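Local structure of probable zinc protease (Pseudomonas aeruginosa, 4NNZ) at residues Ala96-Leu100 / Asp197-Val203; Ala267-Ile271 / Ala405-Phe410; Arg282-Leu287 / Leu332-Asp338. The protein is a probable zinc-dependent metalloprotease of the peptidase M16 family and one of the two subunits of a heterodimeric protease. All blocks are in the same frame, centred on the assembly; numbering follows the deposited sequence.

From the N terminus, interaction 1 comes first: the turn after strand 89-96 is met by the residues leading from strand 190-196 into helix 200-211, closing a mostly helical 96-residue loop beside the mixed sheet of the N-terminal half. The chain then crosses to the other half, where interaction 2 joins helix 262-276 to the end of helix 399-409. Interaction 3, between 282-287 and 332-338, opens and closes within that 133-residue loop. Interaction 1 lies far off, its centre about 43 and 50 Å from those of interactions 2 and 3. The latter two, centres about 14 Å apart, touch where Phe410 packs on Trp333 and Leu336, both in the helical layer of the second half.

Interaction 1: residues Ala96-Leu100 / Asp197-Val203; sequences ARDRL and DVTADEV
Arg97 reaches Asp197 and Glu202 with different parts of its side chain, and Leu100, at the start of helix 100-112, adds an apolar contact. CG of Arg97 stands between its backbone N and carbonyl carbon (chi1 60°), and bends at chi2 and chi3 carry the chain obliquely across Asp197. There CD comes to 3.6 Å from OD2 of Asp197, whereas the NE salt bridge to that oxygen is long, at 3.7 Å. The two charged planes stand 79° apart, so they do not meet as a coplanar, bidentate pair. NE lies 3.5 Å from Asp197 O, which sits at the guanidinium edge near its plane. Also at the edge, NH2 forms the closer salt bridge, 3.2 Å to OE2 of Glu202. One arginine thereby links the residue following strand 190-196 to the first turn of helix 200-211, whose N-cap, Thr199, accepts from Glu202 N through OG1. Leu100 lies beneath this polar group: its CD2 is 3.8 Å from CG1 of Val198, crossing it at about a right angle, and 4.4 Å from CG2 of Val203. Val29 of strand 28-35 touches Leu100 and Val198, Val203 rests on Val20 of strand 17-22, and Pro27 touches Arg97 and Asp197.

Interaction 2: residues Ala267-Ile271 / Ala405-Phe410; sequences ALRLI and AARTYF
The Phe410 ring presents its edge to Ile271: CG2 of the isoleucine lies near the ring plane, 4.0 Å from CE2 and almost as close to CZ. CD2 of Leu268 approaches the same ring obliquely, 4.4 Å from CZ, so two side chains one helical turn apart converge on the far end of the phenyl group. The Tyr409 ring is met by Leu268 alone of the 267-271 segment, CD1 of the leucine slanting in to 4.3 Å from CD2 of the tyrosine. One face of that ring carries CG2 of its own neighbour, Thr408, 3.6 Å above the plane and over the centre.

In Ile271 the CG2 branch is anti to the backbone N, while CG1 is anti to the carbonyl carbon (chi1 -77°). This division sends CG2 to Phe410 and CD1 to the other helix, where CD1 lies 4.3 Å from CB of Ala405 and also touches Ala406.

These contacts pack helix 262-276 across the end of helix 399-409 in the second half of the chain, where helices cover a mixed sheet as in other M16 peptidases. The local axes are nearly perpendicular, with a signed crossing angle of -95°, and approach to 10.7 Å. Small residues occupy the point of closest backbone approach: CB of Ala267 meets CB of Ala405 at 4.0 Å, their CA atoms being 6.5 Å apart.

Phe410, the first residue to leave helical backbone geometry, has its ring against the sheet: edge-to-face with Phe311 of strand 309-317, and with planes at about 60° to Phe251 of strand 246-253. Leu339 of helix 325-341 packs against both Ile271 and Ala406.

Interaction 3: residues Arg282-Leu287 / Leu332-Asp338; sequences RLASRL and LWKQLDD
NH1 of Arg286 gives hydrogen bonds to two oxygens of helix 325-341. Its bond to OD2 of Asp338, part of a salt bridge, is 3.1 Å long with an N-H...O angle of 149°. The oxygen lies close to the guanidinium plane, yet the donor reaches it from well above the carboxylate plane. A weak hydrogen bond of 3.3 Å joins the same NH1 to OE1 of Gln335, whose amide plane stands 84° from the guanidinium. The extended Arg286 chain, straight from CG to NE, carries its charged end across the interface; on the way CD passes 3.2 Å from OE1 of Gln335.

Asp338 has a second arginine partner, because NH2 of Arg282 forms a salt bridge of 3.5 Å with OD1. The carboxylate thus spans two arginines one helical turn apart. Their guanidinium groups lie near each other, with CZ of Arg286 4.0 Å above one face of the Arg282 group, displaced toward its rim; Glu348 pairs with Arg282 NH1, and the two acidic residues would probably favour this close approach.

Beside the polar group the interface is apolar. CD2 of Leu332 touches CD2 of Leu283 at 3.7 Å and also CD1 of Leu287. That CD1 also touches CG of Gln335, the leucine and glutamine side chains running past each other in opposite directions.

The local axes of 282-287 and 332-338 cross at 120° and come within 11.2 Å. Leu283 and Leu287 rest on Ala297 and Val294 of strand 294-301, and Leu332 on Leu247 and Met249 of strand 246-253, so helices 282-288 and 325-341, crossing steeply, both pack on the five-stranded sheet.

Interaction 1: residues Ala96-Leu100 / Asp197-Val203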
# COMPACT_ATOMS: atom_id res chain seq x y z
N ALA A 96 -15.74 -24.63 -30.79
CA ALA A 96 -16.68 -25.52 -31.38
C ALA A 96 -17.07 -26.57 -30.40
O ALA A 96 -16.30 -27.12 -29.68
CB ALA A 96 -16.09 -26.14 -32.61
N ARG A 97 -18.32 -26.86 -30.42
CA ARG A 97 -18.95 -27.63 -29.37
C ARG A 97 -18.31 -28.99 -29.18
O ARG A 97 -18.26 -29.48 -28.09
CB ARG A 97 -20.46 -27.76 -29.55
CG ARG A 97 -20.91 -28.43 -30.82
CD ARG A 97 -21.73 -29.68 -30.58
NE ARG A 97 -21.98 -29.99 -29.18
CZ ARG A 97 -21.74 -31.17 -28.63
NH1 ARG A 97 -21.20 -32.14 -29.34
NH2 ARG A 97 -22.00 -31.37 -27.35
N ASP A 98 -17.80 -29.59 -30.22
CA ASP A 98 -17.27 -30.91 -30.05
C ASP A 98 -15.88 -30.87 -29.51
O ASP A 98 -15.35 -31.87 -29.11
CB ASP A 98 -17.30 -31.66 -31.36
CG ASP A 98 -17.04 -30.78 -32.54
OD1 ASP A 98 -17.85 -29.84 -32.79
OD2 ASP A 98 -16.03 -31.05 -33.23
N ARG A 99 -15.29 -29.70 -29.51
CA ARG A 99 -13.91 -29.55 -29.11
C ARG A 99 -13.76 -29.21 -27.63
O ARG A 99 -12.69 -28.96 -27.16
CB ARG A 99 -13.22 -28.52 -29.98
CG ARG A 99 -12.27 -29.09 -31.02
CD ARG A 99 -12.75 -30.40 -31.60
NE ARG A 99 -11.72 -31.09 -32.39
CZ ARG A 99 -11.12 -30.60 -33.47
NH1 ARG A 99 -11.41 -29.39 -33.93
NH2 ARG A 99 -10.21 -31.31 -34.10
N LEU A 100 -14.85 -29.23 -26.90
CA LEU A 100 -14.85 -28.81 -25.52
C LEU A 100 -13.95 -29.68 -24.68
O LEU A 100 -13.29 -29.20 -23.78
CB LEU A 100 -16.26 -28.83 -24.97
CG LEU A 100 -16.43 -28.55 -23.50
CD1 LEU A 100 -15.73 -27.28 -23.09
CD2 LEU A 100 -17.87 -28.47 -23.10
N ASP A 197 -23.73 -24.50 -26.43
CA ASP A 197 -24.43 -25.64 -26.95
C ASP A 197 -23.91 -26.88 -26.26
O ASP A 197 -23.22 -27.69 -26.84
CB ASP A 197 -24.12 -25.70 -28.44
CG ASP A 197 -24.94 -26.70 -29.17
OD1 ASP A 197 -26.12 -26.86 -28.88
OD2 ASP A 197 -24.40 -27.33 -30.08
N VAL A 198 -24.25 -27.03 -25.00
CA VAL A 198 -23.87 -28.22 -24.26
C VAL A 198 -24.93 -28.55 -23.26
O VAL A 198 -25.79 -27.75 -22.99
CB VAL A 198 -22.59 -28.07 -23.46
CG1 VAL A 198 -21.38 -28.02 -24.36
CG2 VAL A 198 -22.67 -26.86 -22.57
N THR A 199 -24.79 -29.73 -22.68
CA THR A 199 -25.67 -30.19 -21.64
C THR A 199 -24.94 -30.22 -20.34
O THR A 199 -23.80 -30.59 -20.27
CB THR A 199 -26.19 -31.58 -21.95
OG1 THR A 199 -25.11 -32.49 -22.07
CG2 THR A 199 -26.90 -31.55 -23.23
N ALA A 200 -25.62 -29.84 -19.29
CA ALA A 200 -25.01 -29.65 -18.01
C ALA A 200 -24.42 -30.92 -17.51
O ALA A 200 -23.46 -30.90 -16.79
CB ALA A 200 -26.02 -29.11 -17.03
N ASP A 201 -25.05 -32.02 -17.82
CA ASP A 201 -24.50 -33.31 -17.49
C ASP A 201 -23.25 -33.65 -18.24
O ASP A 201 -22.36 -34.28 -17.74
CB ASP A 201 -25.55 -34.37 -17.60
CG ASP A 201 -26.36 -34.47 -16.37
OD1 ASP A 201 -25.77 -34.62 -15.29
OD2 ASP A 201 -27.58 -34.35 -16.46
N GLU A 202 -23.23 -33.25 -19.48
CA GLU A 202 -22.08 -33.48 -20.26
C GLU A 202 -20.92 -32.75 -19.64
O GLU A 202 -19.87 -33.30 -19.49
CB GLU A 202 -22.35 -32.90 -21.63
CG GLU A 202 -21.51 -33.44 -22.76
CD GLU A 202 -22.21 -33.28 -24.07
OE1 GLU A 202 -22.31 -34.27 -24.83
OE2 GLU A 202 -22.70 -32.17 -24.33
N VAL A 203 -21.10 -31.49 -19.30
CA VAL A 203 -20.03 -30.70 -18.71
C VAL A 203 -19.60 -31.26 -17.36
O VAL A 203 -18.43 -31.34 -17.05
CB VAL A 203 -20.45 -29.24 -18.53
CG1 VAL A 203 -19.38 -28.46 -17.83
CG2 VAL A 203 -20.77 -28.61 -19.86

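Interaction 2: residues Ala267-Ile271 / Ala405-Phe410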
# COMPACT_ATOMS: atom_id res chain seq x y z
N ALA A 267 -27.80 3.23 -6.30
CA ALA A 267 -28.00 4.64 -6.41
C ALA A 267 -26.78 5.33 -6.99
O ALA A 267 -26.90 6.24 -7.74
CB ALA A 267 -28.35 5.22 -5.08
N LEU A 268 -25.62 4.88 -6.62
CA LEU A 268 -24.41 5.38 -7.22
C LEU A 268 -24.24 5.06 -8.70
O LEU A 268 -23.74 5.85 -9.45
CB LEU A 268 -23.20 4.93 -6.41
CG LEU A 268 -23.04 5.69 -5.13
CD1 LEU A 268 -21.97 5.05 -4.29
CD2 LEU A 268 -22.73 7.13 -5.37
N ARG A 269 -24.65 3.88 -9.11
CA ARG A 269 -24.58 3.51 -10.50
C ARG A 269 -25.47 4.39 -11.32
O ARG A 269 -25.09 4.86 -12.36
CB ARG A 269 -25.00 2.07 -10.64
CG ARG A 269 -24.38 1.20 -9.58
CD ARG A 269 -24.82 -0.23 -9.67
NE ARG A 269 -24.87 -0.72 -11.02
CZ ARG A 269 -25.47 -1.84 -11.37
NH1 ARG A 269 -26.07 -2.56 -10.48
NH2 ARG A 269 -25.47 -2.23 -12.61
N LEU A 270 -26.65 4.63 -10.81
CA LEU A 270 -27.61 5.50 -11.41
C LEU A 270 -27.09 6.92 -11.49
O LEU A 270 -27.34 7.60 -12.44
CB LEU A 270 -28.92 5.44 -10.63
CG LEU A 270 -30.16 4.74 -11.17
CD1 LEU A 270 -30.45 5.13 -12.59
CD2 LEU A 270 -30.05 3.25 -11.10
N ILE A 271 -26.37 7.37 -10.49
CA ILE A 271 -25.82 8.71 -10.52
C ILE A 271 -24.83 8.88 -11.65
O ILE A 271 -24.79 9.92 -12.26
CB ILE A 271 -25.23 9.14 -9.16
CG1 ILE A 271 -26.33 9.49 -8.20
CG2 ILE A 271 -24.37 10.37 -9.26
CD1 ILE A 271 -25.90 9.39 -6.77
N ALA A 405 -27.52 9.23 -1.38
CA ALA A 405 -26.18 8.76 -1.68
C ALA A 405 -25.25 9.89 -2.01
O ALA A 405 -24.11 9.87 -1.62
CB ALA A 405 -26.20 7.74 -2.79
N ALA A 406 -25.73 10.87 -2.75
CA ALA A 406 -24.93 12.02 -3.12
C ALA A 406 -24.51 12.84 -1.95
O ALA A 406 -23.44 13.37 -1.94
CB ALA A 406 -25.66 12.88 -4.11
N ARG A 407 -25.39 13.00 -1.00
CA ARG A 407 -25.06 13.74 0.19
C ARG A 407 -24.01 13.04 0.99
O ARG A 407 -23.21 13.67 1.62
CB ARG A 407 -26.26 13.92 1.06
CG ARG A 407 -27.24 14.95 0.59
CD ARG A 407 -28.55 14.72 1.29
NE ARG A 407 -28.44 15.14 2.66
CZ ARG A 407 -28.25 16.40 3.02
NH1 ARG A 407 -28.19 17.33 2.07
NH2 ARG A 407 -28.14 16.73 4.30
N THR A 408 -24.14 11.74 1.06
CA THR A 408 -23.24 10.93 1.80
C THR A 408 -21.86 10.88 1.22
O THR A 408 -20.90 11.01 1.92
CB THR A 408 -23.82 9.53 1.94
OG1 THR A 408 -25.13 9.64 2.48
CG2 THR A 408 -23.03 8.68 2.84
N TYR A 409 -21.75 10.66 -0.07
CA TYR A 409 -20.47 10.34 -0.65
C TYR A 409 -19.68 11.42 -1.34
O TYR A 409 -18.49 11.34 -1.39
CB TYR A 409 -20.58 9.11 -1.50
CG TYR A 409 -20.97 7.93 -0.69
CD1 TYR A 409 -20.08 7.35 0.17
CD2 TYR A 409 -22.23 7.41 -0.75
CE1 TYR A 409 -20.43 6.27 0.93
CE2 TYR A 409 -22.59 6.34 -0.00
CZ TYR A 409 -21.69 5.77 0.83
OH TYR A 409 -22.05 4.71 1.59
N PHE A 410 -20.33 12.42 -1.85
CA PHE A 410 -19.62 13.45 -2.53
C PHE A 410 -19.15 14.51 -1.58
O PHE A 410 -19.47 15.64 -1.71
CB PHE A 410 -20.46 14.02 -3.65
CG PHE A 410 -20.81 13.01 -4.69
CD1 PHE A 410 -19.94 12.01 -4.99
CD2 PHE A 410 -22.01 13.06 -5.34
CE1 PHE A 410 -20.24 11.06 -5.92
CE2 PHE A 410 -22.32 12.12 -6.28
CZ PHE A 410 -21.43 11.12 -6.57

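Interaction 3: residues Arg282-Leu287 / Leu332-Asp338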
# COMPACT_ATOMS: atom_id res chain seq x y z
N ARG A 282 -26.34 15.20 -17.65
CA ARG A 282 -26.08 16.48 -17.04
C ARG A 282 -24.78 17.14 -17.40
O ARG A 282 -24.76 18.32 -17.67
CB ARG A 282 -26.10 16.31 -15.54
CG ARG A 282 -27.39 16.67 -14.91
CD ARG A 282 -28.11 15.49 -14.35
NE ARG A 282 -28.55 15.81 -13.02
CZ ARG A 282 -29.69 16.41 -12.74
NH1 ARG A 282 -30.52 16.71 -13.71
NH2 ARG A 282 -30.00 16.67 -11.50
N LEU A 283 -23.71 16.40 -17.41
CA LEU A 283 -22.45 17.00 -17.69
C LEU A 283 -22.39 17.55 -19.08
O LEU A 283 -21.84 18.60 -19.29
CB LEU A 283 -21.33 16.02 -17.47
CG LEU A 283 -21.06 15.61 -16.05
CD1 LEU A 283 -19.95 14.59 -16.01
CD2 LEU A 283 -20.71 16.83 -15.25
N ALA A 284 -22.92 16.82 -20.04
CA ALA A 284 -22.90 17.32 -21.39
C ALA A 284 -23.73 18.55 -21.61
O ALA A 284 -23.27 19.51 -22.18
CB ALA A 284 -23.34 16.23 -22.34
N SER A 285 -24.98 18.50 -21.21
CA SER A 285 -25.84 19.61 -21.41
C SER A 285 -25.40 20.80 -20.63
O SER A 285 -25.33 21.89 -21.14
CB SER A 285 -27.19 19.24 -20.90
OG SER A 285 -27.08 18.05 -20.21
N ARG A 286 -25.18 20.60 -19.36
CA ARG A 286 -24.73 21.66 -18.51
C ARG A 286 -23.32 22.20 -18.65
O ARG A 286 -23.14 23.38 -18.57
CB ARG A 286 -25.07 21.33 -17.09
CG ARG A 286 -26.50 20.94 -16.95
CD ARG A 286 -26.88 20.79 -15.51
NE ARG A 286 -28.26 20.42 -15.38
CZ ARG A 286 -28.90 20.32 -14.24
NH1 ARG A 286 -28.29 20.56 -13.12
NH2 ARG A 286 -30.17 19.98 -14.24
N LEU A 287 -22.31 21.35 -18.77
CA LEU A 287 -20.93 21.83 -18.77
C LEU A 287 -20.24 21.90 -20.10
O LEU A 287 -19.50 22.80 -20.36
CB LEU A 287 -20.10 21.03 -17.81
CG LEU A 287 -20.61 21.12 -16.40
CD1 LEU A 287 -19.63 20.46 -15.47
CD2 LEU A 287 -20.82 22.55 -16.01
N LEU A 332 -17.80 21.04 -11.64
CA LEU A 332 -18.20 19.73 -11.22
C LEU A 332 -18.83 19.71 -9.85
O LEU A 332 -19.79 19.02 -9.64
CB LEU A 332 -17.03 18.78 -11.28
CG LEU A 332 -16.57 18.48 -12.69
CD1 LEU A 332 -15.19 17.90 -12.72
CD2 LEU A 332 -17.52 17.59 -13.44
N TRP A 333 -18.29 20.46 -8.91
CA TRP A 333 -18.85 20.49 -7.59
C TRP A 333 -20.25 21.05 -7.64
O TRP A 333 -21.11 20.61 -6.94
CB TRP A 333 -17.98 21.28 -6.63
CG TRP A 333 -16.96 20.48 -5.90
CD1 TRP A 333 -15.64 20.61 -5.99
CD2 TRP A 333 -17.19 19.44 -4.95
NE1 TRP A 333 -15.02 19.73 -5.19
CE2 TRP A 333 -15.96 19.00 -4.53
CE3 TRP A 333 -18.32 18.85 -4.42
CZ2 TRP A 333 -15.82 18.00 -3.62
CZ3 TRP A 333 -18.18 17.87 -3.53
CH2 TRP A 333 -16.94 17.45 -3.13
N LYS A 334 -20.48 22.00 -8.52
CA LYS A 334 -21.78 22.59 -8.65
C LYS A 334 -22.79 21.56 -9.07
O LYS A 334 -23.87 21.51 -8.55
CB LYS A 334 -21.73 23.65 -9.71
CG LYS A 334 -22.25 24.99 -9.27
CD LYS A 334 -22.54 25.89 -10.44
CE LYS A 334 -23.98 25.79 -10.92
NZ LYS A 334 -24.63 27.10 -11.09
N GLN A 335 -22.44 20.76 -10.03
CA GLN A 335 -23.28 19.68 -10.45
C GLN A 335 -23.49 18.62 -9.40
O GLN A 335 -24.55 18.09 -9.29
CB GLN A 335 -22.74 19.08 -11.73
CG GLN A 335 -22.64 20.10 -12.82
CD GLN A 335 -23.94 20.83 -13.04
OE1 GLN A 335 -24.99 20.23 -13.01
NE2 GLN A 335 -23.87 22.13 -13.24
N LEU A 336 -22.46 18.28 -8.67
CA LEU A 336 -22.61 17.39 -7.55
C LEU A 336 -23.49 17.96 -6.46
O LEU A 336 -24.24 17.26 -5.88
CB LEU A 336 -21.28 16.98 -6.99
CG LEU A 336 -20.37 16.24 -7.96
CD1 LEU A 336 -18.94 16.19 -7.50
CD2 LEU A 336 -20.88 14.86 -8.23
N ASP A 337 -23.38 19.25 -6.19
CA ASP A 337 -24.23 19.90 -5.22
C ASP A 337 -25.70 19.87 -5.62
O ASP A 337 -26.56 19.70 -4.80
CB ASP A 337 -23.78 21.32 -4.96
CG ASP A 337 -22.72 21.39 -3.92
OD1 ASP A 337 -22.72 20.55 -3.02
OD2 ASP A 337 -21.86 22.27 -3.99
N ASP A 338 -25.95 20.00 -6.89
CA ASP A 338 -27.30 20.05 -7.36
C ASP A 338 -27.99 18.78 -6.98
O ASP A 338 -29.13 18.79 -6.63
CB ASP A 338 -27.31 20.24 -8.85
CG ASP A 338 -28.69 20.21 -9.44
OD1 ASP A 338 -29.43 19.26 -9.22
OD2 ASP A 338 -29.04 21.14 -10.17